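Local coordinates for protein glutamyl endopeptidase (Staphylococcus epidermidis, PDB 6PYM) that probably cleaves peptide bonds on the carbonyl side of glutamate, as a secreted serine endopeptidase of the chymotrypsin-like S1B family, at residues I46-K50 and H51-G55; V151-G155 and E156-Y160; D200-Q203 and Q204-N208. The protein carries 1 engineered substitution. All blocks are in the same frame, centred on the assembly; numbering follows the deposited sequence.

Contact 1: residues I46-K50 and H51-G55; sequences ILTNK and HVVNG
Asn49 O receives the backbone N of Val53 at 3.2 Å in a nearly straight bond (173° at the hydrogen), which starts the first turn of the short helix 50-53 that follows strand 45-48. The next bond is shorter, Asn54 N to Lys50 O at 2.8 Å. Asn49 sits at the N-cap position, but its side chain makes no capping bond: its ND2 bonds to His184 O and, weakly, to Asp93 O, and OD1 lies 3.1 Å from CE1 of His51. The amide and the imidazole run side by side in the same direction, their planes 28° apart. His51 reaches this place with CG between its backbone N and carbonyl carbon (chi1 83°). CG2 of Val52 lies over one face of the ring, toward its rim. At the start of the helix, Thr48 CG2 meets Val53 CG1 at 3.6 Å, while Thr48 OG1 passes 3.7 Å from Val52 CB and bonds to Ser37 O. His51 and Asp93 are the predicted charge-relay residues; the third member is Ala169, an engineered substitution here. The histidine thus rides on a helical turn directly after a barrel strand; Asp93 holds its ND1 by a hydrogen bond, and the nearby Asn49 OD1 probably restricts the ring further.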
loop_
_atom_site.group_PDB
_atom_site.type_symbol
_atom_site.label_atom_id
_atom_site.label_comp_id
_atom_site.label_asym_id
_atom_site.label_seq_id
_atom_site.Cartn_x
_atom_site.Cartn_y
_atom_site.Cartn_z
ATOM N N ILE A 46 4.740 7.764 -0.679
ATOM C CA ILE A 46 3.955 6.539 -0.634
ATOM C C ILE A 46 3.209 6.496 0.691
ATOM O O ILE A 46 3.587 7.145 1.670
ATOM C CB ILE A 46 4.792 5.251 -0.824
ATOM C CG1 ILE A 46 5.679 4.973 0.393
ATOM C CG2 ILE A 46 5.630 5.328 -2.092
ATOM C CD1 ILE A 46 6.204 3.542 0.448
ATOM N N LEU A 47 2.138 5.707 0.712
ATOM C CA LEU A 47 1.509 5.268 1.951
ATOM C C LEU A 47 1.916 3.831 2.242
ATOM O O LEU A 47 2.037 3.002 1.331
ATOM C CB LEU A 47 -0.015 5.328 1.870
ATOM C CG LEU A 47 -0.574 6.695 1.475
ATOM C CD1 LEU A 47 -2.095 6.656 1.448
ATOM C CD2 LEU A 47 -0.046 7.807 2.374
ATOM N N THR A 48 2.103 3.544 3.525
ATOM C CA THR A 48 2.353 2.204 4.030
ATOM C C THR A 48 1.933 2.186 5.503
ATOM O O THR A 48 1.206 3.078 5.959
ATOM C CB THR A 48 3.812 1.798 3.758
ATOM O OG1 THR A 48 4.014 0.437 4.144
ATOM C CG2 THR A 48 4.781 2.689 4.519
ATOM N N ASN A 49 2.373 1.167 6.243
ATOM C CA ASN A 49 2.037 1.060 7.657
ATOM C C ASN A 49 3.122 1.672 8.541
ATOM O O ASN A 49 4.307 1.669 8.198
ATOM C CB ASN A 49 1.906 -0.398 8.105
ATOM C CG ASN A 49 0.809 -1.174 7.404
ATOM O OD1 ASN A 49 0.921 -2.391 7.283
ATOM N ND2 ASN A 49 -0.263 -0.504 6.985
ATOM N N LYS A 50 2.705 2.130 9.728
ATOM C CA LYS A 50 3.670 2.457 10.777
ATOM C C LYS A 50 4.572 1.277 11.084
ATOM O O LYS A 50 5.789 1.438 11.232
ATOM C CB LYS A 50 2.959 2.891 12.061
ATOM C CG LYS A 50 2.263 4.229 11.951
ATOM C CD LYS A 50 1.483 4.545 13.207
ATOM C CE LYS A 50 0.858 5.922 13.121
ATOM N NZ LYS A 50 -0.067 6.202 14.248
ATOM N N HIS A 51 4.000 0.082 11.207
ATOM C CA HIS A 51 4.831 -1.033 11.647
ATOM C C HIS A 51 5.851 -1.431 10.589
ATOM O O HIS A 51 6.867 -2.054 10.921
ATOM C CB HIS A 51 3.996 -2.213 12.167
ATOM C CG HIS A 51 3.477 -3.138 11.107
ATOM N ND1 HIS A 51 2.198 -3.051 10.598
ATOM C CD2 HIS A 51 4.045 -4.219 10.517
ATOM C CE1 HIS A 51 2.010 -4.024 9.724
ATOM N NE2 HIS A 51 3.116 -4.744 9.652
ATOM N N VAL A 52 5.611 -1.073 9.328
ATOM C CA VAL A 52 6.609 -1.275 8.283
ATOM C C VAL A 52 7.744 -0.267 8.427
ATOM O O VAL A 52 8.917 -0.646 8.540
ATOM C CB VAL A 52 5.959 -1.214 6.890
ATOM C CG1 VAL A 52 7.024 -1.186 5.791
ATOM C CG2 VAL A 52 5.038 -2.406 6.680
ATOM N N VAL A 53 7.418 1.028 8.445
ATOM C CA VAL A 53 8.477 2.032 8.543
ATOM C C VAL A 53 9.214 1.953 9.876
ATOM O O VAL A 53 10.397 2.301 9.943
ATOM C CB VAL A 53 7.980 3.459 8.243
ATOM C CG1 VAL A 53 7.470 3.566 6.815
ATOM C CG2 VAL A 53 6.923 3.889 9.233
ATOM N N ASN A 54 8.535 1.515 10.949
ATOM C CA ASN A 54 9.195 1.335 12.245
ATOM C C ASN A 54 10.363 0.360 12.154
ATOM O O ASN A 54 11.283 0.414 12.985
ATOM C CB ASN A 54 8.205 0.828 13.309
ATOM C CG ASN A 54 7.172 1.879 13.747
ATOM O OD1 ASN A 54 7.324 3.076 13.495
ATOM N ND2 ASN A 54 6.110 1.418 14.417
ATOM N N GLY A 55 10.343 -0.549 11.176
ATOM C CA GLY A 55 11.430 -1.499 11.015
ATOM C C GLY A 55 12.756 -0.863 10.653
ATOM O O GLY A 55 13.807 -1.497 10.819
#

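Contact 2: residues V151-G155 and E156-Y160; sequences VYIGG and EELRY
The beta hairpin of strands 143-154 and 157-160 closes here in a type II' turn from Gly154 to Glu157, with Gly155 and Glu156 as the two-residue loop; Gly154 N meets Glu157 O at 2.9 Å and Glu157 N returns to Gly154 O. Gly155 takes the second position of the turn, with positive phi (59°). Farther along, Arg159 N bonds to Tyr152 O at 2.9 Å, and Arg159 O takes Val151 N at 2.8 Å and, weakly, Tyr152 N, so that two residues of one strand face one of the other in a classic beta bulge. On the face bearing Tyr152, the Arg159 guanidinium lies flat over the phenol ring, planes 20° apart, with CZ 4.4 Å from the ring centroid in a cation-pi stack; Tyr192 makes a second cation-pi contact with Arg159. A salt bridge from Glu157 OE2, through its anti lone pair, to Arg159 NE (2.8 Å) holds the guanidinium at its edge and in its plane. The same OE2 also bonds Ser194 OG, while OE1 bonds Tyr185 OH. On the other face Ile153 CG1 meets Leu158 CD1 at 4.0 Å, next to Tyr197. Tight turn, bulge and cross-strand stack together make a beta hairpin with a two-residue loop in the second antiparallel sheet of this trypsin-like protease.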
loop_
_atom_site.group_PDB
_atom_site.type_symbol
_atom_site.label_atom_id
_atom_site.label_comp_id
_atom_site.label_asym_id
_atom_site.label_seq_id
_atom_site.Cartn_x
_atom_site.Cartn_y
_atom_site.Cartn_z
ATOM N N VAL A 151 -16.296 -6.537 4.846
ATOM C CA VAL A 151 -17.176 -7.111 5.859
ATOM C C VAL A 151 -17.444 -6.188 7.038
ATOM O O VAL A 151 -18.352 -6.481 7.829
ATOM C CB VAL A 151 -16.699 -8.496 6.349
ATOM C CG1 VAL A 151 -16.581 -9.473 5.182
ATOM C CG2 VAL A 151 -15.386 -8.388 7.123
ATOM N N TYR A 152 -16.709 -5.090 7.185
ATOM C CA TYR A 152 -16.855 -4.218 8.341
ATOM C C TYR A 152 -16.253 -2.865 8.003
ATOM O O TYR A 152 -15.182 -2.794 7.398
ATOM C CB TYR A 152 -16.114 -4.794 9.556
ATOM C CG TYR A 152 -16.116 -3.913 10.790
ATOM C CD1 TYR A 152 -15.139 -2.943 10.986
ATOM C CD2 TYR A 152 -17.076 -4.078 11.777
ATOM C CE1 TYR A 152 -15.137 -2.144 12.120
ATOM C CE2 TYR A 152 -17.077 -3.290 12.916
ATOM C CZ TYR A 152 -16.112 -2.323 13.076
ATOM O OH TYR A 152 -16.121 -1.536 14.211
ATOM N N ILE A 153 -16.939 -1.797 8.415
ATOM C CA ILE A 153 -16.413 -0.435 8.336
ATOM C C ILE A 153 -16.755 0.256 9.649
ATOM O O ILE A 153 -17.930 0.335 10.022
ATOM C CB ILE A 153 -17.012 0.364 7.164
ATOM C CG1 ILE A 153 -16.839 -0.359 5.826
ATOM C CG2 ILE A 153 -16.387 1.753 7.097
ATOM C CD1 ILE A 153 -17.580 0.311 4.678
ATOM N N GLY A 154 -15.745 0.743 10.356
ATOM C CA GLY A 154 -15.996 1.446 11.601
ATOM C C GLY A 154 -14.832 2.333 11.973
ATOM O O GLY A 154 -13.707 1.844 12.114
ATOM N N GLY A 155 -15.087 3.630 12.135
ATOM C CA GLY A 155 -14.019 4.562 12.446
ATOM C C GLY A 155 -12.958 4.531 11.364
ATOM O O GLY A 155 -13.229 4.803 10.188
ATOM N N GLU A 156 -11.735 4.183 11.761
ATOM C CA GLU A 156 -10.600 4.080 10.852
ATOM C C GLU A 156 -10.288 2.637 10.464
ATOM O O GLU A 156 -9.181 2.356 9.992
ATOM C CB GLU A 156 -9.369 4.768 11.448
ATOM C CG GLU A 156 -9.531 6.283 11.520
ATOM C CD GLU A 156 -8.445 6.992 12.315
ATOM O OE1 GLU A 156 -7.533 6.330 12.854
ATOM O OE2 GLU A 156 -8.520 8.238 12.406
ATOM N N GLU A 157 -11.234 1.722 10.646
ATOM C CA GLU A 157 -11.009 0.302 10.412
ATOM C C GLU A 157 -11.933 -0.178 9.305
ATOM O O GLU A 157 -13.148 0.028 9.368
ATOM C CB GLU A 157 -11.274 -0.473 11.711
ATOM C CG GLU A 157 -11.278 -1.993 11.578
ATOM C CD GLU A 157 -9.930 -2.637 11.864
ATOM O OE1 GLU A 157 -8.916 -1.917 11.837
ATOM O OE2 GLU A 157 -9.891 -3.873 12.101
ATOM N N LEU A 158 -11.360 -0.820 8.290
ATOM C CA LEU A 158 -12.136 -1.491 7.251
ATOM C C LEU A 158 -11.613 -2.914 7.139
ATOM O O LEU A 158 -10.407 -3.117 6.957
ATOM C CB LEU A 158 -12.071 -0.751 5.894
ATOM C CG LEU A 158 -12.916 -1.329 4.738
ATOM C CD1 LEU A 158 -13.391 -0.250 3.779
ATOM C CD2 LEU A 158 -12.141 -2.391 3.962
ATOM N N ARG A 159 -12.508 -3.892 7.261
ATOM C CA ARG A 159 -12.131 -5.298 7.251
ATOM C C ARG A 159 -12.730 -6.002 6.047
ATOM O O ARG A 159 -13.752 -5.578 5.498
ATOM C CB ARG A 159 -12.615 -6.005 8.519
ATOM C CG ARG A 159 -12.077 -5.401 9.796
ATOM C CD ARG A 159 -12.773 -5.986 11.003
ATOM N NE ARG A 159 -12.243 -5.408 12.233
ATOM C CZ ARG A 159 -12.806 -5.538 13.431
ATOM N NH1 ARG A 159 -13.931 -6.226 13.574
ATOM N NH2 ARG A 159 -12.244 -4.970 14.487
ATOM N N TYR A 160 -12.100 -7.115 5.668
ATOM C CA TYR A 160 -12.502 -7.845 4.474
ATOM C C TYR A 160 -12.226 -9.333 4.642
ATOM O O TYR A 160 -11.486 -9.759 5.537
ATOM C CB TYR A 160 -11.833 -7.294 3.201
ATOM C CG TYR A 160 -10.469 -6.680 3.431
ATOM C CD1 TYR A 160 -9.337 -7.469 3.635
ATOM C CD2 TYR A 160 -10.314 -5.307 3.433
ATOM C CE1 TYR A 160 -8.098 -6.893 3.836
ATOM C CE2 TYR A 160 -9.089 -4.721 3.643
ATOM C CZ TYR A 160 -7.979 -5.511 3.843
ATOM O OH TYR A 160 -6.768 -4.898 4.045
#

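Contact 3: residues D200-Q203 and Q204-N208; sequences DFVQ and QFLRN
Gln203 and Arg207, one turn apart on the helix, are joined both through the backbone and through a water. Arg207 N bonds to Gln203 O at 3.0 Å, and the guanidinium comes back along the helix until NH1 stands 4.1 Å from Gln203 CB. The water donates to Gln203 OE1 at 2.8 Å and accepts from Arg207 NH1 at 3.0 Å, lying at the guanidinium edge and in its plane. The arginine chain is extended from CG to NE and turns only at its last torsion (chi4 105°), which brings NH1 round to the water. The other end of the glutamine amide is held as well, since NE2 donates to Ile198 O and Ser119 O; both ends of this buried amide are therefore engaged and its rotation is probably fixed.

Around the helix, Gln204 lays its side chain beside Phe201, pointing the same way, with amide and ring planes 83° apart and OE1 4.0 Å from CD1. Its CG passes 3.3 Å from Asp200 O, which also accepts Gln204 N. The inward side is apolar, with Val202 CG1 4.4 Å from Leu206 CG. That same CG also approaches Val202 O at 3.3 Å, the carbonyl that accepts Leu206 N in its plane. Phe205, with CG opposite its own backbone N (chi1 166°), sends its ring off the helix to meet Tyr88 edge-to-face, and Val202 packs on Tyr88 and Leu94.

Farther out, Asn199 OD1 accepts Val202 N at the start of the helix, while Ile215, near the chain end, touches both Gln203 and Arg207. One side thus carries Val202, Phe205 and Leu206 into the protein and another carries mainly polar groups, with Phe201 also exposed: an amphipathic helix, here the C-terminal helix characteristic of chymotrypsin-like proteases.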
loop_
_atom_site.group_PDB
_atom_site.type_symbol
_atom_site.label_atom_id
_atom_site.label_comp_id
_atom_site.label_asym_id
_atom_site.label_seq_id
_atom_site.Cartn_x
_atom_site.Cartn_y
_atom_site.Cartn_z
ATOM N N ASP A 200 -12.606 10.750 6.489
ATOM C CA ASP A 200 -12.409 12.185 6.290
ATOM C C ASP A 200 -11.194 12.700 7.051
ATOM O O ASP A 200 -10.466 13.567 6.554
ATOM C CB ASP A 200 -13.668 12.958 6.684
ATOM C CG ASP A 200 -14.819 12.723 5.727
ATOM O OD1 ASP A 200 -14.568 12.301 4.578
ATOM O OD2 ASP A 200 -15.977 12.980 6.122
ATOM N N PHE A 201 -10.955 12.185 8.257
ATOM C CA PHE A 201 -9.794 12.624 9.022
ATOM C C PHE A 201 -8.491 12.172 8.371
ATOM O O PHE A 201 -7.502 12.912 8.362
ATOM C CB PHE A 201 -9.894 12.120 10.459
ATOM C CG PHE A 201 -11.083 12.658 11.198
ATOM C CD1 PHE A 201 -11.080 13.955 11.682
ATOM C CD2 PHE A 201 -12.212 11.879 11.391
ATOM C CE1 PHE A 201 -12.179 14.461 12.360
ATOM C CE2 PHE A 201 -13.313 12.378 12.069
ATOM C CZ PHE A 201 -13.294 13.671 12.552
ATOM N N VAL A 202 -8.469 10.959 7.818
ATOM C CA VAL A 202 -7.278 10.523 7.103
ATOM C C VAL A 202 -7.072 11.372 5.857
ATOM O O VAL A 202 -5.944 11.743 5.521
ATOM C CB VAL A 202 -7.353 9.018 6.793
ATOM C CG1 VAL A 202 -6.154 8.599 5.953
ATOM C CG2 VAL A 202 -7.415 8.215 8.098
ATOM N N GLN A 203 -8.161 11.700 5.163
ATOM C CA GLN A 203 -8.051 12.531 3.969
ATOM C C GLN A 203 -7.471 13.902 4.290
ATOM O O GLN A 203 -6.701 14.454 3.496
ATOM C CB GLN A 203 -9.411 12.642 3.285
ATOM C CG GLN A 203 -9.845 11.326 2.670
ATOM C CD GLN A 203 -11.280 11.333 2.205
ATOM O OE1 GLN A 203 -11.733 12.297 1.583
ATOM N NE2 GLN A 203 -12.016 10.274 2.514
ATOM N N GLN A 204 -7.822 14.467 5.452
ATOM C CA GLN A 204 -7.234 15.741 5.858
ATOM C C GLN A 204 -5.734 15.606 6.074
ATOM O O GLN A 204 -4.956 16.451 5.622
ATOM C CB GLN A 204 -7.914 16.246 7.128
ATOM C CG GLN A 204 -9.360 16.635 6.917
ATOM C CD GLN A 204 -10.059 17.019 8.205
ATOM O OE1 GLN A 204 -9.553 16.773 9.298
ATOM N NE2 GLN A 204 -11.225 17.640 8.078
ATOM N N PHE A 205 -5.314 14.539 6.752
ATOM C CA PHE A 205 -3.892 14.262 6.931
ATOM C C PHE A 205 -3.174 14.162 5.590
ATOM O O PHE A 205 -2.070 14.693 5.427
ATOM C CB PHE A 205 -3.754 12.972 7.750
ATOM C CG PHE A 205 -2.374 12.349 7.746
ATOM C CD1 PHE A 205 -1.326 12.924 8.447
ATOM C CD2 PHE A 205 -2.152 11.140 7.098
ATOM C CE1 PHE A 205 -0.077 12.329 8.466
ATOM C CE2 PHE A 205 -0.910 10.545 7.120
ATOM C CZ PHE A 205 0.129 11.142 7.800
ATOM N N LEU A 206 -3.792 13.502 4.611
ATOM C CA LEU A 206 -3.169 13.393 3.293
ATOM C C LEU A 206 -3.023 14.761 2.637
ATOM O O LEU A 206 -1.949 15.107 2.134
ATOM C CB LEU A 206 -3.975 12.453 2.404
ATOM C CG LEU A 206 -4.053 10.999 2.862
ATOM C CD1 LEU A 206 -4.907 10.211 1.876
ATOM C CD2 LEU A 206 -2.659 10.380 3.022
ATOM N N ARG A 207 -4.104 15.551 2.619
ATOM C CA ARG A 207 -4.051 16.864 1.973
ATOM C C ARG A 207 -3.005 17.764 2.611
ATOM O O ARG A 207 -2.355 18.556 1.918
ATOM C CB ARG A 207 -5.414 17.550 2.035
ATOM C CG ARG A 207 -6.430 16.981 1.088
ATOM C CD ARG A 207 -7.697 17.815 1.064
ATOM N NE ARG A 207 -8.618 17.269 0.074
ATOM C CZ ARG A 207 -9.706 16.558 0.353
ATOM N NH1 ARG A 207 -10.045 16.331 1.607
ATOM N NH2 ARG A 207 -10.462 16.093 -0.630
ATOM N N ASN A 208 -2.840 17.671 3.928
ATOM C CA ASN A 208 -1.937 18.567 4.637
ATOM C C ASN A 208 -0.478 18.170 4.529
ATOM O O ASN A 208 0.391 18.947 4.942
ATOM C CB ASN A 208 -2.385 18.710 6.083
ATOM C CG ASN A 208 -3.668 19.496 6.188
ATOM O OD1 ASN A 208 -3.847 20.482 5.478
ATOM N ND2 ASN A 208 -4.579 19.046 7.031
HETATM O O HOH W 1 -12.546 14.858 2.420
#

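The three contacts follow one another along the chain and sample both halves of the chymotrypsin-like fold. Contact 1 belongs to the six-stranded barrel and its short helix 50-53, contact 2 to the second antiparallel sheet, and contact 3 to helix 200-209 close to the C-terminus. Their centres are about 20 Å apart for contacts 1 and 2, about 17 Å for 1 and 3, and about 18 Å for 2 and 3. Contacts 1 and 3 meet directly, Leu47 CD2 packing on Leu206 CD2 at 3.7 Å. Tyr88, beside the helix of contact 3, accepts Lys50 NZ at its backbone O and bonds Glu156 OE2 through its OH, tying all three together. The C-terminal helix thus backs the strand leading to the predicted catalytic histidine.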